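Rhamnosidase B (Bacillus sp., PDB 2OKX) hydrolyses terminal alpha-L-rhamnose residues from glycosides, as a glycoside hydrolase family 78 alpha-L-rhamnosidase. Local coordinates at residues S35-P39 with I115-G119; A445-I451 with P500-R506; L585-V590 with A866-Y870. All blocks are in the same frame, centred on the assembly; numbering follows the deposited sequence.

Contact 1: residues S35-P39 with I115-G119; sequences SVEGP and IEADG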
loop_
_atom_site.group_PDB
_atom_site.type_symbol
_atom_site.label_atom_id
_atom_site.label_comp_id
_atom_site.label_asym_id
_atom_site.label_seq_id
_atom_site.Cartn_x
_atom_site.Cartn_y
_atom_site.Cartn_z
ATOM N N SER A 35 -40.093 20.651 -1.966
ATOM C CA SER A 35 -39.569 20.666 -0.608
ATOM C C SER A 35 -39.458 19.252 -0.050
ATOM O O SER A 35 -40.241 18.371 -0.401
ATOM C CB SER A 35 -40.470 21.508 0.300
ATOM O OG SER A 35 -41.771 20.956 0.389
ATOM N N VAL A 36 -38.474 19.045 0.816
ATOM C CA VAL A 36 -38.251 17.748 1.439
ATOM C C VAL A 36 -37.918 17.954 2.915
ATOM O O VAL A 36 -36.993 18.692 3.256
ATOM C CB VAL A 36 -37.096 16.982 0.745
ATOM C CG1 VAL A 36 -35.857 17.861 0.665
ATOM C CG2 VAL A 36 -36.790 15.703 1.506
ATOM N N GLU A 37 -38.685 17.305 3.785
ATOM C CA GLU A 37 -38.484 17.427 5.224
ATOM C C GLU A 37 -37.155 16.831 5.672
ATOM O O GLU A 37 -36.188 17.556 5.905
ATOM C CB GLU A 37 -39.633 16.747 5.974
ATOM C CG GLU A 37 -41.001 17.344 5.682
ATOM C CD GLU A 37 -41.138 18.774 6.172
ATOM O OE1 GLU A 37 -42.178 19.404 5.884
ATOM O OE2 GLU A 37 -40.209 19.270 6.848
ATOM N N GLY A 38 -37.119 15.508 5.795
ATOM C CA GLY A 38 -35.906 14.835 6.222
ATOM C C GLY A 38 -34.768 15.019 5.239
ATOM O O GLY A 38 -34.943 15.668 4.204
ATOM N N PRO A 39 -33.584 14.461 5.535
ATOM C CA PRO A 39 -32.422 14.580 4.650
ATOM C C PRO A 39 -32.537 13.696 3.417
ATOM O O PRO A 39 -33.048 12.579 3.486
ATOM C CB PRO A 39 -31.269 14.151 5.548
ATOM C CG PRO A 39 -31.901 13.087 6.380
ATOM C CD PRO A 39 -33.235 13.706 6.752
ATOM N N ILE A 115 -31.551 7.391 -4.322
ATOM C CA ILE A 115 -31.743 8.609 -3.545
ATOM C C ILE A 115 -33.069 8.462 -2.812
ATOM O O ILE A 115 -34.104 8.220 -3.432
ATOM C CB ILE A 115 -31.795 9.860 -4.442
ATOM C CG1 ILE A 115 -30.444 10.058 -5.131
ATOM C CG2 ILE A 115 -32.149 11.083 -3.606
ATOM C CD1 ILE A 115 -30.381 11.281 -6.012
ATOM N N GLU A 116 -33.028 8.602 -1.493
ATOM C CA GLU A 116 -34.220 8.462 -0.674
ATOM C C GLU A 116 -34.415 9.661 0.240
ATOM O O GLU A 116 -33.453 10.208 0.783
ATOM C CB GLU A 116 -34.124 7.180 0.160
ATOM C CG GLU A 116 -35.290 6.947 1.108
ATOM C CD GLU A 116 -35.199 5.613 1.833
ATOM O OE1 GLU A 116 -34.211 5.392 2.568
ATOM O OE2 GLU A 116 -36.116 4.781 1.667
ATOM N N ALA A 117 -35.669 10.062 0.404
ATOM C CA ALA A 117 -36.014 11.191 1.253
ATOM C C ALA A 117 -37.442 11.031 1.755
ATOM O O ALA A 117 -38.369 10.823 0.968
ATOM C CB ALA A 117 -35.874 12.489 0.478
ATOM N N ASP A 118 -37.612 11.118 3.070
ATOM C CA ASP A 118 -38.930 10.991 3.676
ATOM C C ASP A 118 -39.541 9.633 3.339
ATOM O O ASP A 118 -40.727 9.533 3.021
ATOM C CB ASP A 118 -39.838 12.121 3.178
ATOM C CG ASP A 118 -39.302 13.496 3.538
ATOM O OD1 ASP A 118 -39.793 14.500 2.980
ATOM O OD2 ASP A 118 -38.392 13.572 4.388
ATOM N N GLY A 119 -38.713 8.594 3.407
ATOM C CA GLY A 119 -39.170 7.245 3.123
ATOM C C GLY A 119 -39.559 6.993 1.680
ATOM O O GLY A 119 -40.071 5.926 1.349
HETATM O O HOH W 1 -35.608 12.108 4.592
#

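Contact 2: residues A445-I451 with P500-R506; sequences AERSGFI and PVRRGFR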
loop_
_atom_site.group_PDB
_atom_site.type_symbol
_atom_site.label_atom_id
_atom_site.label_comp_id
_atom_site.label_asym_id
_atom_site.label_seq_id
_atom_site.Cartn_x
_atom_site.Cartn_y
_atom_site.Cartn_z
ATOM N N ALA A 445 7.007 17.136 1.176
ATOM C CA ALA A 445 6.917 15.970 2.037
ATOM C C ALA A 445 6.133 14.909 1.292
ATOM O O ALA A 445 5.502 15.185 0.273
ATOM C CB ALA A 445 6.200 16.323 3.342
ATOM N N GLU A 446 6.179 13.690 1.799
ATOM C CA GLU A 446 5.435 12.608 1.192
ATOM C C GLU A 446 3.961 12.968 1.350
ATOM O O GLU A 446 3.570 13.575 2.349
ATOM C CB GLU A 446 5.731 11.304 1.935
ATOM C CG GLU A 446 5.016 10.070 1.398
ATOM C CD GLU A 446 5.914 9.201 0.533
ATOM O OE1 GLU A 446 5.517 8.051 0.237
ATOM O OE2 GLU A 446 7.012 9.660 0.151
ATOM N N ARG A 447 3.153 12.634 0.348
ATOM C CA ARG A 447 1.718 12.864 0.421
ATOM C C ARG A 447 1.028 11.688 -0.266
ATOM O O ARG A 447 1.675 10.883 -0.940
ATOM C CB ARG A 447 1.321 14.201 -0.227
ATOM C CG ARG A 447 1.796 15.428 0.570
ATOM C CD ARG A 447 0.995 16.683 0.244
ATOM N NE ARG A 447 1.468 17.863 0.973
ATOM C CZ ARG A 447 1.356 18.045 2.290
ATOM N NH1 ARG A 447 0.781 17.129 3.055
ATOM N NH2 ARG A 447 1.823 19.156 2.846
ATOM N N SER A 448 -0.276 11.569 -0.067
ATOM C CA SER A 448 -1.034 10.476 -0.659
ATOM C C SER A 448 -2.355 11.035 -1.145
ATOM O O SER A 448 -3.103 11.644 -0.376
ATOM C CB SER A 448 -1.277 9.382 0.386
ATOM O OG SER A 448 -2.070 8.325 -0.127
ATOM N N GLY A 449 -2.647 10.841 -2.424
ATOM C CA GLY A 449 -3.894 11.365 -2.939
ATOM C C GLY A 449 -4.033 11.406 -4.444
ATOM O O GLY A 449 -3.403 10.634 -5.174
ATOM N N PHE A 450 -4.852 12.345 -4.901
ATOM C CA PHE A 450 -5.163 12.500 -6.314
ATOM C C PHE A 450 -4.510 13.707 -6.971
ATOM O O PHE A 450 -4.794 14.859 -6.624
ATOM C CB PHE A 450 -6.684 12.561 -6.451
ATOM C CG PHE A 450 -7.391 11.493 -5.658
ATOM C CD1 PHE A 450 -7.345 10.159 -6.067
ATOM C CD2 PHE A 450 -8.037 11.805 -4.466
ATOM C CE1 PHE A 450 -7.929 9.152 -5.295
ATOM C CE2 PHE A 450 -8.624 10.803 -3.684
ATOM C CZ PHE A 450 -8.569 9.474 -4.102
ATOM N N ILE A 451 -3.634 13.425 -7.930
ATOM C CA ILE A 451 -2.922 14.464 -8.658
ATOM C C ILE A 451 -3.890 15.228 -9.546
ATOM O O ILE A 451 -4.739 14.633 -10.217
ATOM C CB ILE A 451 -1.815 13.850 -9.537
ATOM C CG1 ILE A 451 -0.764 13.185 -8.645
ATOM C CG2 ILE A 451 -1.189 14.922 -10.430
ATOM C CD1 ILE A 451 0.222 12.323 -9.404
ATOM N N PRO A 500 -8.278 9.875 -10.735
ATOM C CA PRO A 500 -9.077 9.194 -9.713
ATOM C C PRO A 500 -8.308 8.027 -9.090
ATOM O O PRO A 500 -8.847 7.274 -8.284
ATOM C CB PRO A 500 -10.308 8.738 -10.491
ATOM C CG PRO A 500 -9.724 8.396 -11.829
ATOM C CD PRO A 500 -8.761 9.543 -12.089
ATOM N N VAL A 501 -7.045 7.889 -9.474
ATOM C CA VAL A 501 -6.189 6.825 -8.956
ATOM C C VAL A 501 -5.270 7.396 -7.881
ATOM O O VAL A 501 -4.508 8.319 -8.141
ATOM C CB VAL A 501 -5.327 6.216 -10.085
ATOM C CG1 VAL A 501 -4.352 5.184 -9.514
ATOM C CG2 VAL A 501 -6.233 5.578 -11.128
ATOM N N ARG A 502 -5.348 6.849 -6.673
ATOM C CA ARG A 502 -4.515 7.327 -5.575
ATOM C C ARG A 502 -3.044 6.973 -5.765
ATOM O O ARG A 502 -2.715 5.867 -6.186
ATOM C CB ARG A 502 -4.994 6.738 -4.244
ATOM C CG ARG A 502 -4.076 7.067 -3.062
ATOM C CD ARG A 502 -4.393 6.213 -1.839
ATOM N NE ARG A 502 -5.667 6.572 -1.219
ATOM C CZ ARG A 502 -5.871 7.680 -0.513
ATOM N NH1 ARG A 502 -4.886 8.555 -0.327
ATOM N NH2 ARG A 502 -7.064 7.917 0.008
ATOM N N ARG A 503 -2.168 7.925 -5.463
ATOM C CA ARG A 503 -0.728 7.711 -5.553
ATOM C C ARG A 503 -0.037 8.338 -4.346
ATOM O O ARG A 503 -0.485 9.360 -3.830
ATOM C CB ARG A 503 -0.156 8.325 -6.835
ATOM C CG ARG A 503 -0.649 7.649 -8.106
ATOM C CD ARG A 503 -0.005 8.224 -9.352
ATOM N NE ARG A 503 -0.590 7.619 -10.548
ATOM C CZ ARG A 503 -1.785 7.937 -11.036
ATOM N NH1 ARG A 503 -2.528 8.867 -10.445
ATOM N NH2 ARG A 503 -2.258 7.296 -12.094
ATOM N N GLY A 504 1.047 7.710 -3.902
ATOM C CA GLY A 504 1.800 8.223 -2.771
ATOM C C GLY A 504 3.179 8.570 -3.294
ATOM O O GLY A 504 3.791 7.770 -4.006
ATOM N N PHE A 505 3.669 9.757 -2.960
ATOM C CA PHE A 505 4.975 10.198 -3.434
ATOM C C PHE A 505 5.293 11.567 -2.845
ATOM O O PHE A 505 4.437 12.200 -2.228
ATOM C CB PHE A 505 4.940 10.323 -4.962
ATOM C CG PHE A 505 3.969 11.364 -5.454
ATOM C CD1 PHE A 505 4.380 12.676 -5.667
ATOM C CD2 PHE A 505 2.627 11.047 -5.643
ATOM C CE1 PHE A 505 3.471 13.660 -6.056
ATOM C CE2 PHE A 505 1.704 12.025 -6.033
ATOM C CZ PHE A 505 2.127 13.335 -6.239
ATOM N N ARG A 506 6.529 12.015 -3.026
ATOM C CA ARG A 506 6.915 13.341 -2.570
ATOM C C ARG A 506 7.282 14.193 -3.782
ATOM O O ARG A 506 6.928 15.365 -3.851
ATOM C CB ARG A 506 8.120 13.301 -1.615
ATOM C CG ARG A 506 8.716 14.694 -1.415
ATOM C CD ARG A 506 9.727 14.827 -0.269
ATOM N NE ARG A 506 10.336 16.159 -0.309
ATOM C CZ ARG A 506 11.302 16.591 0.502
ATOM N NH1 ARG A 506 11.795 15.808 1.452
ATOM N NH2 ARG A 506 11.805 17.808 0.336
HETATM O O HOH W 2 -2.988 10.461 -8.001
#

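Contact 3: residues L585-V590 with A866-Y870; sequences LVNYYV and AAPGY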
loop_
_atom_site.group_PDB
_atom_site.type_symbol
_atom_site.label_atom_id
_atom_site.label_comp_id
_atom_site.label_asym_id
_atom_site.label_seq_id
_atom_site.Cartn_x
_atom_site.Cartn_y
_atom_site.Cartn_z
ATOM N N LEU A 585 -1.824 1.583 17.710
ATOM C CA LEU A 585 -1.302 2.169 18.943
ATOM C C LEU A 585 -0.775 3.585 18.730
ATOM O O LEU A 585 -1.023 4.474 19.549
ATOM C CB LEU A 585 -0.190 1.295 19.523
ATOM C CG LEU A 585 -0.623 -0.079 20.045
ATOM C CD1 LEU A 585 0.605 -0.873 20.449
ATOM C CD2 LEU A 585 -1.568 0.088 21.226
ATOM N N VAL A 586 -0.030 3.799 17.650
ATOM C CA VAL A 586 0.486 5.137 17.378
ATOM C C VAL A 586 -0.703 6.069 17.178
ATOM O O VAL A 586 -0.736 7.183 17.702
ATOM C CB VAL A 586 1.364 5.156 16.121
ATOM C CG1 VAL A 586 1.832 6.572 15.831
ATOM C CG2 VAL A 586 2.558 4.237 16.324
ATOM N N ASN A 587 -1.686 5.592 16.426
ATOM C CA ASN A 587 -2.900 6.354 16.164
ATOM C C ASN A 587 -3.587 6.792 17.463
ATOM O O ASN A 587 -4.047 7.929 17.576
ATOM C CB ASN A 587 -3.864 5.509 15.327
ATOM C CG ASN A 587 -5.314 5.875 15.560
ATOM O OD1 ASN A 587 -5.751 6.980 15.237
ATOM N ND2 ASN A 587 -6.073 4.944 16.135
ATOM N N TYR A 588 -3.659 5.893 18.439
ATOM C CA TYR A 588 -4.304 6.221 19.713
ATOM C C TYR A 588 -3.647 7.434 20.363
ATOM O O TYR A 588 -4.320 8.280 20.958
ATOM C CB TYR A 588 -4.222 5.029 20.689
ATOM C CG TYR A 588 -5.013 3.802 20.282
ATOM C CD1 TYR A 588 -4.579 2.527 20.642
ATOM C CD2 TYR A 588 -6.189 3.912 19.540
ATOM C CE1 TYR A 588 -5.286 1.391 20.271
ATOM C CE2 TYR A 588 -6.912 2.775 19.164
ATOM C CZ TYR A 588 -6.449 1.518 19.530
ATOM O OH TYR A 588 -7.122 0.386 19.129
ATOM N N TYR A 589 -2.326 7.519 20.258
ATOM C CA TYR A 589 -1.627 8.635 20.876
ATOM C C TYR A 589 -1.551 9.917 20.056
ATOM O O TYR A 589 -1.563 11.007 20.625
ATOM C CB TYR A 589 -0.218 8.208 21.301
ATOM C CG TYR A 589 -0.185 7.535 22.661
ATOM C CD1 TYR A 589 -0.760 6.281 22.854
ATOM C CD2 TYR A 589 0.390 8.172 23.763
ATOM C CE1 TYR A 589 -0.769 5.675 24.115
ATOM C CE2 TYR A 589 0.389 7.574 25.028
ATOM C CZ TYR A 589 -0.193 6.328 25.194
ATOM O OH TYR A 589 -0.198 5.730 26.434
ATOM N N VAL A 590 -1.492 9.808 18.733
ATOM C CA VAL A 590 -1.389 11.015 17.915
ATOM C C VAL A 590 -2.697 11.546 17.329
ATOM O O VAL A 590 -2.812 12.747 17.080
ATOM C CB VAL A 590 -0.368 10.825 16.768
ATOM C CG1 VAL A 590 0.948 10.296 17.332
ATOM C CG2 VAL A 590 -0.922 9.895 15.713
ATOM N N ALA A 866 6.388 3.823 12.799
ATOM C CA ALA A 866 6.171 5.077 13.533
ATOM C C ALA A 866 6.242 4.996 15.062
ATOM O O ALA A 866 5.633 5.812 15.760
ATOM C CB ALA A 866 4.829 5.693 13.111
ATOM N N ALA A 867 7.006 4.039 15.573
ATOM C CA ALA A 867 7.158 3.842 17.017
ATOM C C ALA A 867 7.254 5.095 17.901
ATOM O O ALA A 867 6.569 5.185 18.922
ATOM C CB ALA A 867 8.362 2.936 17.288
ATOM N N PRO A 868 8.105 6.074 17.533
ATOM C CA PRO A 868 8.217 7.277 18.370
ATOM C C PRO A 868 6.881 7.952 18.679
ATOM O O PRO A 868 6.714 8.542 19.749
ATOM C CB PRO A 868 9.153 8.177 17.562
ATOM C CG PRO A 868 10.023 7.174 16.834
ATOM C CD PRO A 868 9.011 6.159 16.372
ATOM N N GLY A 869 5.939 7.864 17.743
ATOM C CA GLY A 869 4.633 8.475 17.943
ATOM C C GLY A 869 3.885 7.880 19.123
ATOM O O GLY A 869 2.966 8.495 19.668
ATOM N N TYR A 870 4.279 6.676 19.518
ATOM C CA TYR A 870 3.656 5.997 20.647
ATOM C C TYR A 870 4.524 6.076 21.901
ATOM O O TYR A 870 4.046 6.466 22.961
ATOM C CB TYR A 870 3.406 4.528 20.303
ATOM C CG TYR A 870 2.990 3.665 21.486
ATOM C CD1 TYR A 870 1.698 3.735 22.013
ATOM C CD2 TYR A 870 3.889 2.772 22.060
ATOM C CE1 TYR A 870 1.309 2.925 23.093
ATOM C CE2 TYR A 870 3.518 1.962 23.135
ATOM C CZ TYR A 870 2.228 2.043 23.644
ATOM O OH TYR A 870 1.867 1.224 24.692
#

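Contact 1: residues S35-P39 with I115-G119
The carboxylate of Asp118 is gripped through both oxygens by two successive backbone amides. Gly38 N donates to Asp118 OD2 at 2.7 Å, and Glu37 N donates to Asp118 OD1 at 3.1 Å. Each oxygen is approached on its syn lone pair, the side facing the other oxygen, yet both bonds are clearly bent, with N-H...O angles of 136° and 139°. Asp118 CG lies beside its own backbone N and anti to the carbonyl carbon (chi1 -61°), a torsion that swings the carboxylate from the end of strand 110-117 over to the loop. Water 1 makes a second link: it accepts from Asp118 N at 2.7 Å and can donate to Pro39 O, 2.8 Å away, though other acceptors compete for its protons. Beside these bonds, Val36 CG2 presses on Ala117 CB at 3.5 Å, tighter than ordinary carbon contact, and the same methyl sits 3.6 Å from Asp118 OD1. Ala117 also touches Leu122 of the adjoining strand 120-124. Two amides, one on each oxygen, restrain the rotation of the carboxylate and probably offset some of its charge, so the exposed loop is tied to the strand end by charge-assisted backbone bonds.

Contact 2: residues A445-I451 with P500-R506
This is a two-stranded antiparallel ribbon, strand 446-448 against strand 503-505, within the concanavalin-like domain; the short axes run 4.8 Å apart at 174°. Two hydrogen-bonded pairs establish the register. Arg447 N reaches Phe505 O at 2.9 Å and Phe505 N returns to Arg447 O, while Gly449 N meets Arg503 O at 3.0 Å and Arg503 N returns to Gly449 O. Between them lies the non-hydrogen-bonded pair Ser448 and Gly504, where Gly504 CA comes within 3.2 Å of Arg447 O in a CA-H...O contact. On the face bearing Ser448, the Arg502 chain bends at chi3 (-71°) and brings NH1 to Ser448 OG at 2.8 Å, the hydroxyl oxygen tilted 21° from the guanidinium plane; this NH1 also bonds Ser529 O. Phe450 turns its CE1 corner to the backbone, 3.6 Å from Pro500 O. Further along, Ile451 CD1 packs obliquely on Phe505 CE2 at 3.7 Å. Water 2 is held in four bonds: it donates to Gly449 O and to Val501 O (2.6 Å), and accepts from Ile451 N and Arg503 NH1, lying in the guanidinium plane. Arg503 NH2 bonds Thr485 O and forms a salt bridge with Glu152, and Arg506 pairs with Asp442 and Asp835. Beyond the Gly449-Arg503 pair the water bridges Ile451 N and Val501 O, continuing the link between the strands, and the neighbouring carboxylates probably balance the charge of Arg503 and Arg506.

Contact 3: residues L585-V590 with A866-Y870
Two helices of the six-hairpin glycosidase domain meet here, the C-terminal turns of helix 577-590 against the first turn of helix 868-876. The backbones come closest at Val586 and Tyr870, whose CA atoms are 4.6 Å apart. No hydrogen bond crosses; the join is made by side chains and by carbonyl oxygens resting against carbon. With CG turned opposite the backbone N (chi1 170°), the Tyr870 ring lies alongside helix 577-590, with CD1 3.7 Å from Leu585 O and near Leu585 CB. From there it turns an edge toward the face of the Tyr589 ring in an offset edge-to-face pair, the planes at 80° and the centroids 5.1 Å apart. The rings meet along their CD1-CE1 sides, with Tyr589 CE1 3.6 Å from Tyr870 CE1 and the CD1 pair as close. Tyr870 O sits over one face of Tyr589, displaced toward its rim, and Tyr589 OH is anchored by Val879 O. Next to the rings, Val586 CG2 rests on Ala866 O at 3.5 Å and CG1 packs against Gly869 CA, 4.0 Å away, a closeness the missing beta carbon allows. Gly869 O is bordered by Tyr589 CB and Val590 CG1, each 3.6 Å from it. Helix 544-559 contributes Thr557 beside Val586 and Ala866. Such glycine-permitted helix packing joins distant parts of the chain in an alpha-barrel of the (alpha/alpha)6 type, as in related glycosidases.

How the contacts relate
From the N terminus the three contacts follow one another in series, none nested within or crossing another. Contact 1 closes a strand-rich stretch of 75 residues with no helix, tying the loop between strands 22-31 and 41-47 to the end of strand 110-117 in the N-terminal region. Contact 2 spans 48 residues, likewise without helix, and closes part of the concanavalin-like domain. Contact 3 embraces 275 residues, about half of them helical, and brings an early helix of the six-hairpin glycosidase domain to its last. Centres of contacts 2 and 3 are about 22 Å apart, whereas that of contact 1 lies about 37 Å from contact 2 and 42 Å from contact 3; none touches another.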